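Local coordinates for protein PtLCIB4 H88A mutant (PDB 5B5Z) that binds zinc and, as a member of the LCIB family, probably acts as a beta-type carbonic anhydrase, at residues Lys40-Phe45 and Phe261-Ser266. Residues are numbered along the deposited sequence; the frame is centred on the assembly and turned at random.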
loop_
_atom_site.group_PDB
_atom_site.type_symbol
_atom_site.label_atom_id
_atom_site.label_comp_id
_atom_site.label_asym_id
_atom_site.label_seq_id
_atom_site.Cartn_x
_atom_site.Cartn_y
_atom_site.Cartn_z
ATOM N N LYS A 40 -12.101 17.810 -12.871
ATOM C CA LYS A 40 -13.011 18.623 -13.681
ATOM C C LYS A 40 -13.853 17.756 -14.602
ATOM O O LYS A 40 -15.062 17.941 -14.704
ATOM C CB LYS A 40 -12.238 19.653 -14.507
ATOM C CG LYS A 40 -13.135 20.544 -15.377
ATOM C CD LYS A 40 -12.308 21.486 -16.240
ATOM C CE LYS A 40 -13.161 22.609 -16.817
ATOM N NZ LYS A 40 -12.318 23.787 -17.178
ATOM N N ARG A 41 -13.216 16.801 -15.273
ATOM C CA ARG A 41 -13.937 15.927 -16.180
ATOM C C ARG A 41 -14.935 15.041 -15.443
ATOM O O ARG A 41 -16.093 14.945 -15.832
ATOM C CB ARG A 41 -12.953 15.065 -16.982
ATOM C CG ARG A 41 -13.618 14.069 -17.919
ATOM C CD ARG A 41 -14.511 14.768 -18.937
ATOM N NE ARG A 41 -13.789 15.810 -19.661
ATOM C CZ ARG A 41 -13.227 15.638 -20.853
ATOM N NH1 ARG A 41 -13.302 14.464 -21.461
ATOM N NH2 ARG A 41 -12.588 16.644 -21.440
ATOM N N LEU A 42 -14.505 14.398 -14.361
ATOM C CA LEU A 42 -15.394 13.466 -13.686
ATOM C C LEU A 42 -16.547 14.168 -12.956
ATOM O O LEU A 42 -17.591 13.557 -12.723
ATOM C CB LEU A 42 -14.591 12.591 -12.722
ATOM C CG LEU A 42 -13.615 11.618 -13.401
ATOM C CD1 LEU A 42 -12.921 10.824 -12.307
ATOM C CD2 LEU A 42 -14.335 10.677 -14.363
ATOM N N SER A 43 -16.374 15.445 -12.612
ATOM C CA SER A 43 -17.467 16.185 -11.980
ATOM C C SER A 43 -18.652 16.317 -12.930
ATOM O O SER A 43 -19.798 16.374 -12.493
ATOM C CB SER A 43 -17.013 17.564 -11.509
ATOM O OG SER A 43 -16.694 18.405 -12.603
ATOM N N GLN A 44 -18.376 16.362 -14.227
ATOM C CA GLN A 44 -19.442 16.399 -15.227
ATOM C C GLN A 44 -20.196 15.079 -15.314
ATOM O O GLN A 44 -21.254 15.006 -15.944
ATOM C CB GLN A 44 -18.877 16.741 -16.604
ATOM C CG GLN A 44 -18.191 18.080 -16.690
ATOM C CD GLN A 44 -17.580 18.298 -18.054
ATOM O OE1 GLN A 44 -18.019 17.699 -19.038
ATOM N NE2 GLN A 44 -16.566 19.148 -18.125
ATOM N N PHE A 45 -19.652 14.040 -14.684
ATOM C CA PHE A 45 -20.282 12.728 -14.667
ATOM C C PHE A 45 -20.670 12.322 -13.251
ATOM O O PHE A 45 -20.872 11.142 -12.963
ATOM C CB PHE A 45 -19.354 11.687 -15.308
ATOM C CG PHE A 45 -19.123 11.918 -16.777
ATOM C CD1 PHE A 45 -18.201 12.856 -17.205
ATOM C CD2 PHE A 45 -19.859 11.225 -17.728
ATOM C CE1 PHE A 45 -17.996 13.099 -18.547
ATOM C CE2 PHE A 45 -19.657 11.458 -19.081
ATOM C CZ PHE A 45 -18.724 12.401 -19.494
ATOM N N PHE A 261 -7.776 6.879 -19.636
ATOM C CA PHE A 261 -8.685 7.680 -18.818
ATOM C C PHE A 261 -10.085 7.402 -19.339
ATOM O O PHE A 261 -10.453 7.863 -20.416
ATOM C CB PHE A 261 -8.342 9.161 -18.896
ATOM C CG PHE A 261 -9.194 10.030 -18.015
ATOM C CD1 PHE A 261 -9.871 9.499 -16.929
ATOM C CD2 PHE A 261 -9.310 11.384 -18.278
ATOM C CE1 PHE A 261 -10.654 10.311 -16.126
ATOM C CE2 PHE A 261 -10.095 12.202 -17.478
ATOM C CZ PHE A 261 -10.755 11.667 -16.397
ATOM N N CYS A 262 -10.844 6.613 -18.589
ATOM C CA CYS A 262 -12.131 6.134 -19.077
ATOM C C CYS A 262 -13.058 5.767 -17.933
ATOM O O CYS A 262 -12.651 5.738 -16.769
ATOM C CB CYS A 262 -11.928 4.928 -20.010
ATOM S SG CYS A 262 -11.325 3.419 -19.190
ATOM N N ILE A 263 -14.312 5.492 -18.277
ATOM C CA ILE A 263 -15.314 5.094 -17.308
ATOM C C ILE A 263 -15.977 3.800 -17.762
ATOM O O ILE A 263 -16.322 3.648 -18.933
ATOM C CB ILE A 263 -16.386 6.179 -17.117
ATOM C CG1 ILE A 263 -15.757 7.492 -16.649
ATOM C CG2 ILE A 263 -17.414 5.718 -16.106
ATOM C CD1 ILE A 263 -16.767 8.633 -16.535
ATOM N N ARG A 264 -16.122 2.864 -16.833
ATOM C CA ARG A 264 -16.801 1.601 -17.086
ATOM C C ARG A 264 -18.062 1.514 -16.234
ATOM O O ARG A 264 -18.109 2.080 -15.147
ATOM C CB ARG A 264 -15.875 0.422 -16.781
ATOM C CG ARG A 264 -14.626 0.367 -17.650
ATOM C CD ARG A 264 -13.589 -0.588 -17.052
ATOM N NE ARG A 264 -14.166 -1.897 -16.758
ATOM C CZ ARG A 264 -13.776 -3.040 -17.319
ATOM N NH1 ARG A 264 -12.783 -3.053 -18.197
ATOM N NH2 ARG A 264 -14.369 -4.177 -16.985
ATOM N N ASP A 265 -19.083 0.807 -16.717
ATOM C CA ASP A 265 -20.304 0.631 -15.928
ATOM C C ASP A 265 -20.259 -0.663 -15.122
ATOM O O ASP A 265 -19.278 -1.404 -15.183
ATOM C CB ASP A 265 -21.555 0.668 -16.823
ATOM C CG ASP A 265 -21.573 -0.430 -17.881
ATOM O OD1 ASP A 265 -20.755 -1.372 -17.818
ATOM O OD2 ASP A 265 -22.424 -0.343 -18.792
ATOM N N SER A 266 -21.330 -0.931 -14.376
ATOM C CA SER A 266 -21.372 -2.078 -13.470
ATOM C C SER A 266 -21.369 -3.411 -14.216
ATOM O O SER A 266 -21.174 -4.462 -13.607
ATOM C CB SER A 266 -22.603 -1.993 -12.555
ATOM O OG SER A 266 -23.809 -2.097 -13.294
#
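Leu42 and Ile263 meet through the ends of their side chains, Leu42 CD2 lying 3.8 Å from Ile263 CD1. The two side chains run past each other in opposite directions. Leu42 CD2 also touches Phe261, at 4.1 Å from ring atom CE1, and so sits against both inward-pointing residues of the strand. Ile263 CD1 has a second partner on the helix side. It lies over one face of the Phe45 ring, 4.0 Å from Phe45 CG. Ile263 CG1 is anti to its own carbonyl carbon (chi1 -59°) and the chain continues extended to CD1, which brings this methyl against both Leu42 and Phe45. Arg41 contributes aliphatic carbon rather than charge. Its CG is 4.0 Å from Phe261 CE2, and the approach to the ring is oblique. Beyond CG the Arg41 chain bends, so the ring is met by CB and CG, and the guanidinium plane lies 28° from the ring plane. No hydrogen bond crosses between 40-45 and 261-266, and the contact is held by apolar packing.

The backbone positions the helix side. Phe45 N donates to Leu42 O at 2.9 Å, which draws Phe45 back toward Leu42. Arg41 O lies in the plane of the Phe45 ring, at its edge.

Phe274 meets the rings of both Phe261 and Phe45, with planes at about 60° in each case. Leu42 also touches Ala239 on strand 238-247, and Tyr47 packs on Leu42 and Ile263. Strand 255-264 pairs antiparallel with 238-247 and 270-273. The contact therefore packs the C-terminal part of helix 31-43 on one face of the mixed sheet, near its periphery, as in an alpha/beta fold with helices covering a sheet, the fold of this LCIB-type carbonic anhydrase.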